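Oxidized polyvinyl alcohol hydrolase (Pseudomonas sp., PDB 3WL8) catalyses the hydrolysis of beta-diketones such as 4,6-nonanedione, and of oxidized polyvinyl alcohol in the second step of polyvinyl alcohol degradation. Local coordinates at residues 257-262 and 272-277; 127-132 and 176-181; 304-309 and 340-345. The protein carries 1 engineered substitution. One frame throughout, in Å; residues are numbered along the deposited sequence.

Interaction 1: 257-262 and 272-277; sequences KDLWNC and CADYRP. With OCA (octanoic acid (caprylic acid)), chain C.
Tyr-275 and Asp-258 meet at about a right angle as side chains, yet the planes of ring and carboxylate are only 20° apart, with Asp-258 OD1 3.4 Å from Tyr-275 CD1. The carboxylate has further ties: OD2 bonds to Ser-201 and Gly-254, OD1 to His-303, on whose ring Tyr-275 also stacks. Tyr-275 presents its edge to the neighbouring strand, CE1 lying 3.9 Å from Trp-260 CB, and its OH gives a very short hydrogen bond (2.5 Å) to O1 of octanoic acid. A phenylalanine at this position would probably leave O1 without that donor while the ring still packed beside Asp-258. Trp-260 has its indole trans to its main-chain nitrogen (chi1 -180°), which lays one face over the ligand, whose C1 sits 3.9 Å above the plane and toward the rim. Cys-272 SG approaches the same indole obliquely, 3.6 Å from CD1 of Trp-260, its place fixed by the disulfide to Cys-262. On the opposite sheet face Leu-259 runs alongside Asp-274, CD2 reaching within 3.5 Å of Asp-274 CG; that carboxylate pairs with Arg-220 and caps the helix through Arg-276 N. Trp-260 O takes both Cys-272 N and Ala-273 N, a classic beta bulge. The whole is a disulfide-closed beta hairpin leading into helix 275-288 and walling the ligand pocket, where the Asp-258–His-303 pair is consistent with the acid and histidine of an alpha/beta-hydrolase triad.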
loop_
_atom_site.group_PDB
_atom_site.type_symbol
_atom_site.label_atom_id
_atom_site.label_comp_id
_atom_site.label_asym_id
_atom_site.label_seq_id
_atom_site.Cartn_x
_atom_site.Cartn_y
_atom_site.Cartn_z
ATOM N N LYS A 257 12.587 11.678 -9.871
ATOM C CA LYS A 257 13.472 10.561 -9.616
ATOM C C LYS A 257 12.745 9.371 -8.999
ATOM O O LYS A 257 13.390 8.433 -8.560
ATOM C CB LYS A 257 14.585 10.964 -8.662
ATOM C CG LYS A 257 15.373 12.223 -9.056
ATOM C CD LYS A 257 16.305 11.938 -10.181
ATOM C CE LYS A 257 17.388 13.027 -10.213
ATOM N NZ LYS A 257 18.303 12.783 -11.367
ATOM N N ASP A 258 11.417 9.440 -8.914
ATOM C CA ASP A 258 10.667 8.312 -8.354
ATOM C C ASP A 258 10.604 7.200 -9.411
ATOM O O ASP A 258 9.617 7.073 -10.170
ATOM C CB ASP A 258 9.283 8.771 -7.923
ATOM C CG ASP A 258 8.578 7.740 -7.049
ATOM O OD1 ASP A 258 9.172 6.658 -6.868
ATOM O OD2 ASP A 258 7.439 8.019 -6.571
ATOM N N LEU A 259 11.694 6.423 -9.441
ATOM C CA LEU A 259 11.928 5.345 -10.424
ATOM C C LEU A 259 12.591 4.176 -9.727
ATOM O O LEU A 259 13.176 4.352 -8.655
ATOM C CB LEU A 259 12.927 5.837 -11.501
ATOM C CG LEU A 259 12.559 7.127 -12.237
ATOM C CD1 LEU A 259 13.761 7.667 -13.019
ATOM C CD2 LEU A 259 11.384 6.888 -13.140
ATOM N N TRP A 260 12.509 2.980 -10.295
ATOM C CA TRP A 260 13.253 1.879 -9.665
ATOM C C TRP A 260 14.069 1.140 -10.711
ATOM O O TRP A 260 13.591 0.861 -11.814
ATOM C CB TRP A 260 12.321 0.881 -8.944
ATOM C CG TRP A 260 13.037 -0.295 -8.263
ATOM C CD1 TRP A 260 12.965 -1.622 -8.625
ATOM C CD2 TRP A 260 13.857 -0.247 -7.083
ATOM N NE1 TRP A 260 13.672 -2.393 -7.734
ATOM C CE2 TRP A 260 14.231 -1.573 -6.781
ATOM C CE3 TRP A 260 14.314 0.794 -6.255
ATOM C CZ2 TRP A 260 15.040 -1.896 -5.679
ATOM C CZ3 TRP A 260 15.127 0.474 -5.152
ATOM C CH2 TRP A 260 15.473 -0.856 -4.883
ATOM N N ASN A 261 15.319 0.880 -10.366
ATOM C CA ASN A 261 16.180 0.108 -11.260
ATOM C C ASN A 261 16.337 -1.252 -10.620
ATOM O O ASN A 261 16.768 -1.371 -9.491
ATOM C CB ASN A 261 17.566 0.770 -11.386
ATOM C CG ASN A 261 17.476 2.141 -12.044
ATOM O OD1 ASN A 261 17.755 3.179 -11.425
ATOM N ND2 ASN A 261 17.041 2.159 -13.251
ATOM N N CYS A 262 15.984 -2.267 -11.403
ATOM C CA CYS A 262 16.085 -3.654 -11.027
ATOM C C CYS A 262 17.545 -4.094 -11.167
ATOM O O CYS A 262 18.382 -3.382 -11.703
ATOM C CB CYS A 262 15.196 -4.481 -11.950
ATOM S SG CYS A 262 13.406 -4.427 -11.504
ATOM N N CYS A 272 13.138 -0.535 -14.367
ATOM C CA CYS A 272 12.039 -1.472 -14.506
ATOM C C CYS A 272 10.732 -0.919 -13.952
ATOM O O CYS A 272 9.696 -1.599 -14.008
ATOM C CB CYS A 272 12.383 -2.789 -13.823
ATOM S SG CYS A 272 12.753 -2.575 -12.076
ATOM N N ALA A 273 10.766 0.293 -13.380
ATOM C CA ALA A 273 9.489 0.863 -12.935
ATOM C C ALA A 273 9.556 2.382 -12.850
ATOM O O ALA A 273 10.595 2.924 -12.473
ATOM C CB ALA A 273 9.074 0.285 -11.573
ATOM N N ASP A 274 8.468 3.039 -13.236
ATOM C CA ASP A 274 8.398 4.510 -13.179
ATOM C C ASP A 274 7.110 4.781 -12.444
ATOM O O ASP A 274 6.054 4.345 -12.897
ATOM C CB ASP A 274 8.325 5.042 -14.619
ATOM C CG ASP A 274 8.209 6.550 -14.686
ATOM O OD1 ASP A 274 7.866 7.202 -13.681
ATOM O OD2 ASP A 274 8.437 7.083 -15.794
ATOM N N TYR A 275 7.186 5.488 -11.312
ATOM C CA TYR A 275 5.974 5.677 -10.514
ATOM C C TYR A 275 5.089 6.827 -10.887
ATOM O O TYR A 275 4.010 7.019 -10.326
ATOM C CB TYR A 275 6.374 5.655 -9.021
ATOM C CG TYR A 275 6.977 4.315 -8.720
ATOM C CD1 TYR A 275 8.348 4.065 -8.928
ATOM C CD2 TYR A 275 6.167 3.249 -8.350
ATOM C CE1 TYR A 275 8.867 2.788 -8.784
ATOM C CE2 TYR A 275 6.684 1.973 -8.204
ATOM C CZ TYR A 275 8.003 1.751 -8.416
ATOM O OH TYR A 275 8.505 0.481 -8.236
ATOM N N ARG A 276 5.494 7.567 -11.900
ATOM C CA ARG A 276 4.645 8.647 -12.383
ATOM C C ARG A 276 3.345 8.031 -13.008
ATOM O O ARG A 276 2.221 8.389 -12.642
ATOM C CB ARG A 276 5.415 9.470 -13.450
ATOM C CG ARG A 276 4.542 10.607 -14.059
ATOM C CD ARG A 276 5.082 11.138 -15.399
ATOM N NE ARG A 276 6.455 11.550 -15.186
ATOM C CZ ARG A 276 6.834 12.762 -14.817
ATOM N NH1 ARG A 276 5.934 13.730 -14.658
ATOM N NH2 ARG A 276 8.114 12.962 -14.513
ATOM N N PRO A 277 3.490 7.048 -13.941
ATOM C CA PRO A 277 2.236 6.526 -14.490
ATOM C C PRO A 277 1.399 5.737 -13.489
ATOM O O PRO A 277 0.180 5.695 -13.593
ATOM C CB PRO A 277 2.688 5.629 -15.661
ATOM C CG PRO A 277 4.146 5.295 -15.326
ATOM C CD PRO A 277 4.636 6.631 -14.764
HETATM C C1 OCA C . 10.054 -1.522 -5.875
HETATM C C2 OCA C . 9.512 -2.702 -6.683
HETATM C C3 OCA C . 9.638 -2.461 -8.190
HETATM C C4 OCA C . 8.960 -3.629 -8.909
HETATM C C5 OCA C . 9.360 -3.660 -10.384
HETATM C C6 OCA C . 8.726 -4.883 -11.050
HETATM C C7 OCA C . 9.473 -5.178 -12.352
HETATM C C8 OCA C . 9.069 -6.565 -12.858
HETATM O O1 OCA C . 9.807 -0.380 -6.322
HETATM O O2 OCA C . 10.431 -1.773 -4.710
HETATM O O HOH W 1 8.552 9.196 -11.589
#

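Interaction 2: 127-132 and 176-181; sequences NPWFEG and IASGGT. Engineered in segment 176-181: Ala-177 (natural residue Ser). With OCA (octanoic acid (caprylic acid)), chain C.
Ser-178 holds its OG anti to its own backbone N (chi1 -178°), which swings the hydroxyl out from the first turn of helix 178-189 toward Glu-131. Glu-131 answers by bending at chi2 (85°), curling its carboxylate back over the start of the helix. The two meet in a hydrogen bond of 2.8 Å from Ser-178 OG to Glu-131 OE2, entering on the anti side and somewhat out of the carboxylate plane. A water gives a second proton to the same OE2 at 2.6 Å and stands 2.7 Å from Thr-181 OG1, which is also hydrogen-bonded to the Glu-203 backbone N; Glu-131 OE1 is held by Tyr-205. This buried carboxylate is therefore gripped at both oxygens, which probably limits its rotation. Thr-181 lays its methyl over one face of the carboxylate, CG2 3.6 Å from Glu-131 CD. Around the serine hydroxyl, Pro-128 brings CB to 3.4 Å from Ser-178 OG, and the Trp-129 indole presents its edge, CD1 lying 3.5 Å from Ser-178 OG. The indole NE1, bonded to Thr-69 O, also passes 3.5 Å from CA of Gly-179, a position where a side chain would crowd Ile-176 O. Ala-177, an engineered replacement of the natural serine, has positive phi (61°) and presents CB to octanoic acid. This tight strand-turn-helix, with small residues around the site of the charge-relay serine (assigned by similarity), is the nucleophile elbow of the alpha/beta-hydrolase fold, here buttressed by the 127-132 loop.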
loop_
_atom_site.group_PDB
_atom_site.type_symbol
_atom_site.label_atom_id
_atom_site.label_comp_id
_atom_site.label_asym_id
_atom_site.label_seq_id
_atom_site.Cartn_x
_atom_site.Cartn_y
_atom_site.Cartn_z
ATOM N N ASN A 127 8.410 -10.652 -5.731
ATOM C CA ASN A 127 8.457 -11.451 -4.511
ATOM C C ASN A 127 8.227 -10.875 -3.110
ATOM O O ASN A 127 7.843 -11.631 -2.203
ATOM C CB ASN A 127 9.794 -12.208 -4.529
ATOM C CG ASN A 127 9.732 -13.542 -3.837
ATOM O OD1 ASN A 127 8.775 -14.282 -3.979
ATOM N ND2 ASN A 127 10.792 -13.871 -3.097
ATOM N N PRO A 128 8.435 -9.551 -2.900
ATOM C CA PRO A 128 8.231 -8.992 -1.561
ATOM C C PRO A 128 6.839 -9.208 -0.950
ATOM O O PRO A 128 6.687 -9.516 0.248
ATOM C CB PRO A 128 8.553 -7.495 -1.736
ATOM C CG PRO A 128 9.629 -7.522 -2.785
ATOM C CD PRO A 128 9.117 -8.579 -3.785
ATOM N N TRP A 129 5.822 -9.044 -1.790
ATOM C CA TRP A 129 4.433 -9.223 -1.367
ATOM C C TRP A 129 3.664 -9.845 -2.519
ATOM O O TRP A 129 4.110 -9.766 -3.675
ATOM C CB TRP A 129 3.749 -7.875 -1.036
ATOM C CG TRP A 129 4.467 -7.008 -0.012
ATOM C CD1 TRP A 129 5.266 -5.935 -0.268
ATOM C CD2 TRP A 129 4.413 -7.133 1.405
ATOM N NE1 TRP A 129 5.719 -5.378 0.895
ATOM C CE2 TRP A 129 5.209 -6.088 1.946
ATOM C CE3 TRP A 129 3.774 -8.022 2.278
ATOM C CZ2 TRP A 129 5.381 -5.910 3.328
ATOM C CZ3 TRP A 129 3.944 -7.858 3.623
ATOM C CH2 TRP A 129 4.748 -6.806 4.155
ATOM N N PHE A 130 2.511 -10.456 -2.238
ATOM C CA PHE A 130 1.693 -11.019 -3.318
ATOM C C PHE A 130 0.859 -9.819 -3.757
ATOM O O PHE A 130 -0.296 -9.660 -3.383
ATOM C CB PHE A 130 0.855 -12.165 -2.718
ATOM C CG PHE A 130 1.723 -13.228 -2.097
ATOM C CD1 PHE A 130 2.585 -13.967 -2.909
ATOM C CD2 PHE A 130 1.686 -13.492 -0.714
ATOM C CE1 PHE A 130 3.389 -14.947 -2.359
ATOM C CE2 PHE A 130 2.503 -14.499 -0.152
ATOM C CZ PHE A 130 3.360 -15.236 -0.990
ATOM N N GLU A 131 1.470 -8.978 -4.589
ATOM C CA GLU A 131 0.873 -7.693 -4.942
ATOM C C GLU A 131 0.493 -7.457 -6.402
ATOM O O GLU A 131 0.019 -6.380 -6.737
ATOM C CB GLU A 131 1.762 -6.521 -4.400
ATOM C CG GLU A 131 3.339 -6.650 -4.471
ATOM C CD GLU A 131 3.984 -6.239 -5.802
ATOM O OE1 GLU A 131 3.532 -6.688 -6.863
ATOM O OE2 GLU A 131 4.992 -5.488 -5.763
ATOM N N GLY A 132 0.683 -8.464 -7.252
ATOM C CA GLY A 132 0.296 -8.261 -8.631
ATOM C C GLY A 132 0.478 -9.555 -9.403
ATOM O O GLY A 132 1.440 -10.293 -9.169
ATOM N N ILE A 176 5.581 1.518 1.170
ATOM C CA ILE A 176 6.441 2.086 0.129
ATOM C C ILE A 176 6.827 1.090 -0.942
ATOM O O ILE A 176 7.082 -0.074 -0.652
ATOM C CB ILE A 176 7.762 2.670 0.780
ATOM C CG1 ILE A 176 8.729 3.213 -0.302
ATOM C CG2 ILE A 176 8.486 1.570 1.616
ATOM C CD1 ILE A 176 8.201 4.513 -0.932
ATOM N N ALA A 177 6.806 1.537 -2.194
ATOM C CA ALA A 177 7.299 0.717 -3.304
ATOM C C ALA A 177 6.504 -0.548 -3.416
ATOM O O ALA A 177 5.302 -0.437 -3.581
ATOM C CB ALA A 177 8.826 0.462 -3.070
ATOM N N SER A 178 7.110 -1.727 -3.331
ATOM C CA SER A 178 6.295 -2.957 -3.433
ATOM C C SER A 178 5.219 -2.955 -2.345
ATOM O O SER A 178 4.129 -3.516 -2.551
ATOM C CB SER A 178 7.211 -4.186 -3.320
ATOM O OG SER A 178 6.492 -5.422 -3.452
ATOM N N GLY A 179 5.525 -2.354 -1.201
ATOM C CA GLY A 179 4.501 -2.212 -0.148
ATOM C C GLY A 179 3.374 -1.259 -0.553
ATOM O O GLY A 179 2.251 -1.392 -0.070
ATOM N N GLY A 180 3.693 -0.298 -1.410
ATOM C CA GLY A 180 2.701 0.606 -1.960
ATOM C C GLY A 180 1.861 -0.160 -2.973
ATOM O O GLY A 180 0.647 0.046 -3.076
ATOM N N THR A 181 2.501 -1.041 -3.745
ATOM C CA THR A 181 1.746 -1.847 -4.704
ATOM C C THR A 181 0.813 -2.734 -3.946
ATOM O O THR A 181 -0.349 -2.882 -4.309
ATOM C CB THR A 181 2.715 -2.704 -5.528
ATOM O OG1 THR A 181 3.747 -1.850 -6.006
ATOM C CG2 THR A 181 2.004 -3.403 -6.707
HETATM C C1 OCA C . 10.054 -1.522 -5.875
HETATM C C2 OCA C . 9.512 -2.702 -6.683
HETATM C C3 OCA C . 9.638 -2.461 -8.190
HETATM C C4 OCA C . 8.960 -3.629 -8.909
HETATM C C5 OCA C . 9.360 -3.660 -10.384
HETATM C C6 OCA C . 8.726 -4.883 -11.050
HETATM C C7 OCA C . 9.473 -5.178 -12.352
HETATM C C8 OCA C . 9.069 -6.565 -12.858
HETATM O O1 OCA C . 9.807 -0.380 -6.322
HETATM O O2 OCA C . 10.431 -1.773 -4.710
HETATM O O HOH W 2 5.810 -3.337 -7.047
#

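Interaction 3: 304-309 and 340-345; sequences MWPQLN and EGYTCH
The loop that carries Pro-306, Leu-308 and Asn-309 from strand 292-298 to helix 310-322 is joined at its far end to the turn at Glu-340, Gly-341 and Tyr-342, just before the last strand of the main sheet. Tyr-342 does most of the joining. Its CG stands anti to the carbonyl carbon (chi1 -56°), which sends the phenol across to the loop, where the OH gives a hydrogen bond of 2.6 Å to Leu-308 O. The oxygen is met in its carbonyl plane, on a lone pair, and also lies in the plane of the tyrosine ring, at its edge. Pro-306 closes in on the same end of the ring, CB 3.2 Å from Tyr-342 OH. A water donates to that hydroxyl at 2.8 Å and accepts from Leu-308 N at 3.0 Å, so the phenol oxygen is both donor and acceptor.

The strand entered here, 343-346, pairs antiparallel with 292-298 as the edge of the mixed nine-stranded sheet of this alpha/beta hydrolase, and Cys-344 is tied to Cys-297 of that neighbour by a disulfide. Tyr-342 itself stacks on Phe-313, so its ring is also packed against helix 310-322.

Nearer the surface, Leu-308 sets CD1 3.8 Å from CA of Gly-341. With phi at 109° and the leucine so near, a CB on Gly-341 would collide with both Leu-308 CD1 and the preceding carbonyl. Asn-309, the residue before the helix, directs its amide across the contact: ND2 donates to Glu-340 O at 2.9 Å (150° at the hydrogen), the acceptor lying in the amide plane though ND2 is tilted from the carbonyl plane. A second water accepts from Asn-309 ND2 and donates, at 2.7 Å, to Glu-340 OE2, bridging the amide and the carboxylate at the end of the extended Glu-340 side chain.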
loop_
_atom_site.group_PDB
_atom_site.type_symbol
_atom_site.label_atom_id
_atom_site.label_comp_id
_atom_site.label_asym_id
_atom_site.label_seq_id
_atom_site.Cartn_x
_atom_site.Cartn_y
_atom_site.Cartn_z
ATOM N N MET A 304 11.565 6.275 -2.191
ATOM C CA MET A 304 11.947 5.803 -0.857
ATOM C C MET A 304 10.919 6.405 0.083
ATOM O O MET A 304 10.034 7.182 -0.338
ATOM C CB MET A 304 13.369 6.277 -0.487
ATOM C CG MET A 304 13.520 7.754 -0.565
ATOM S SD MET A 304 15.293 8.291 -0.490
ATOM C CE MET A 304 15.939 7.315 0.661
ATOM N N TRP A 305 10.943 6.020 1.341
ATOM C CA TRP A 305 9.936 6.631 2.220
ATOM C C TRP A 305 10.104 8.144 2.193
ATOM O O TRP A 305 11.231 8.621 2.145
ATOM C CB TRP A 305 10.156 6.177 3.675
ATOM C CG TRP A 305 8.921 6.372 4.519
ATOM C CD1 TRP A 305 8.572 7.499 5.229
ATOM C CD2 TRP A 305 7.822 5.485 4.603
ATOM N NE1 TRP A 305 7.313 7.361 5.724
ATOM C CE2 TRP A 305 6.823 6.130 5.359
ATOM C CE3 TRP A 305 7.570 4.193 4.095
ATOM C CZ2 TRP A 305 5.576 5.538 5.628
ATOM C CZ3 TRP A 305 6.336 3.608 4.357
ATOM C CH2 TRP A 305 5.352 4.287 5.125
ATOM N N PRO A 306 9.000 8.918 2.268
ATOM C CA PRO A 306 9.079 10.391 2.275
ATOM C C PRO A 306 10.224 10.836 3.188
ATOM O O PRO A 306 10.284 10.445 4.346
ATOM C CB PRO A 306 7.695 10.793 2.770
ATOM C CG PRO A 306 6.849 9.791 2.003
ATOM C CD PRO A 306 7.602 8.473 2.266
ATOM N N GLN A 307 11.134 11.678 2.649
ATOM C CA GLN A 307 12.326 12.089 3.357
ATOM C C GLN A 307 12.312 13.448 4.026
ATOM O O GLN A 307 13.054 13.671 4.986
ATOM C CB GLN A 307 13.510 12.082 2.384
ATOM C CG GLN A 307 13.871 10.670 1.851
ATOM C CD GLN A 307 14.413 9.737 2.924
ATOM O OE1 GLN A 307 13.745 8.734 3.320
ATOM N NE2 GLN A 307 15.602 10.029 3.412
ATOM N N LEU A 308 11.507 14.334 3.482
ATOM C CA LEU A 308 11.425 15.705 4.017
ATOM C C LEU A 308 10.417 15.709 5.133
ATOM O O LEU A 308 9.247 15.363 4.918
ATOM C CB LEU A 308 10.972 16.686 2.941
ATOM C CG LEU A 308 11.843 16.698 1.682
ATOM C CD1 LEU A 308 11.116 17.477 0.562
ATOM C CD2 LEU A 308 13.235 17.256 2.059
ATOM N N ASN A 309 10.857 16.097 6.324
ATOM C CA ASN A 309 9.941 16.153 7.485
ATOM C C ASN A 309 9.172 14.839 7.592
ATOM O O ASN A 309 7.958 14.815 7.691
ATOM C CB ASN A 309 8.982 17.340 7.300
ATOM C CG ASN A 309 9.725 18.661 7.249
ATOM O OD1 ASN A 309 10.568 18.896 8.079
ATOM N ND2 ASN A 309 9.415 19.505 6.289
ATOM N N GLU A 340 5.853 21.067 4.958
ATOM C CA GLU A 340 6.689 21.656 3.910
ATOM C C GLU A 340 7.365 20.482 3.189
ATOM O O GLU A 340 7.836 19.547 3.836
ATOM C CB GLU A 340 7.762 22.550 4.542
ATOM C CG GLU A 340 8.483 23.386 3.511
ATOM C CD GLU A 340 9.607 24.254 4.097
ATOM O OE1 GLU A 340 10.273 24.960 3.292
ATOM O OE2 GLU A 340 9.822 24.207 5.332
ATOM N N GLY A 341 7.356 20.539 1.852
ATOM C CA GLY A 341 7.960 19.495 1.032
ATOM C C GLY A 341 6.958 18.638 0.283
ATOM O O GLY A 341 7.352 17.772 -0.507
ATOM N N TYR A 342 5.676 18.901 0.522
ATOM C CA TYR A 342 4.566 18.157 -0.076
ATOM C C TYR A 342 3.515 19.089 -0.625
ATOM O O TYR A 342 3.255 20.163 -0.033
ATOM C CB TYR A 342 3.864 17.269 0.987
ATOM C CG TYR A 342 4.822 16.336 1.665
ATOM C CD1 TYR A 342 5.102 15.081 1.109
ATOM C CD2 TYR A 342 5.550 16.759 2.752
ATOM C CE1 TYR A 342 6.130 14.289 1.628
ATOM C CE2 TYR A 342 6.575 15.992 3.294
ATOM C CZ TYR A 342 6.864 14.749 2.704
ATOM O OH TYR A 342 7.909 13.984 3.132
ATOM N N THR A 343 2.926 18.687 -1.769
ATOM C CA THR A 343 1.847 19.444 -2.370
ATOM C C THR A 343 0.760 18.403 -2.587
ATOM O O THR A 343 0.990 17.409 -3.276
ATOM C CB THR A 343 2.265 20.079 -3.681
ATOM O OG1 THR A 343 3.379 20.965 -3.417
ATOM C CG2 THR A 343 1.103 20.887 -4.212
ATOM N N CYS A 344 -0.418 18.636 -2.014
ATOM C CA CYS A 344 -1.496 17.658 -2.114
ATOM C C CYS A 344 -2.848 18.327 -2.398
ATOM O O CYS A 344 -3.051 19.485 -2.067
ATOM C CB CYS A 344 -1.649 16.894 -0.791
ATOM S SG CYS A 344 -0.182 16.160 -0.017
ATOM N N HIS A 345 -3.761 17.573 -2.996
ATOM C CA HIS A 345 -5.122 18.049 -3.251
ATOM C C HIS A 345 -6.023 16.855 -3.446
ATOM O O HIS A 345 -5.550 15.719 -3.733
ATOM C CB HIS A 345 -5.198 18.900 -4.521
ATOM C CG HIS A 345 -4.922 18.139 -5.773
ATOM N ND1 HIS A 345 -3.648 17.983 -6.274
ATOM C CD2 HIS A 345 -5.745 17.464 -6.616
ATOM C CE1 HIS A 345 -3.696 17.246 -7.374
ATOM N NE2 HIS A 345 -4.953 16.916 -7.602
HETATM O O HOH W 3 9.762 13.772 1.095
HETATM O O HOH W 4 10.819 22.025 6.612
#

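Interactions 1 and 2, with centres 14 Å apart, do not touch but flank the same octanoic acid: the hairpin lines the ligand while the elbow of interaction 2 brings Ala-177 CB to 3.2 Å from ligand O2. The side chains of Tyr-275 and Ala-177 are about 5 Å apart, and His-303, which bonds to the ligand and to Asp-258, immediately precedes the 304-309 loop. Interaction 3 thus begins beside the active site and runs outward, the side chain of Pro-306 being about 13 Å from the ligand. It touches interaction 2 directly, Ile-176 CD1 packing 3.3 Å from Met-304 O, although their centres are 21 Å apart.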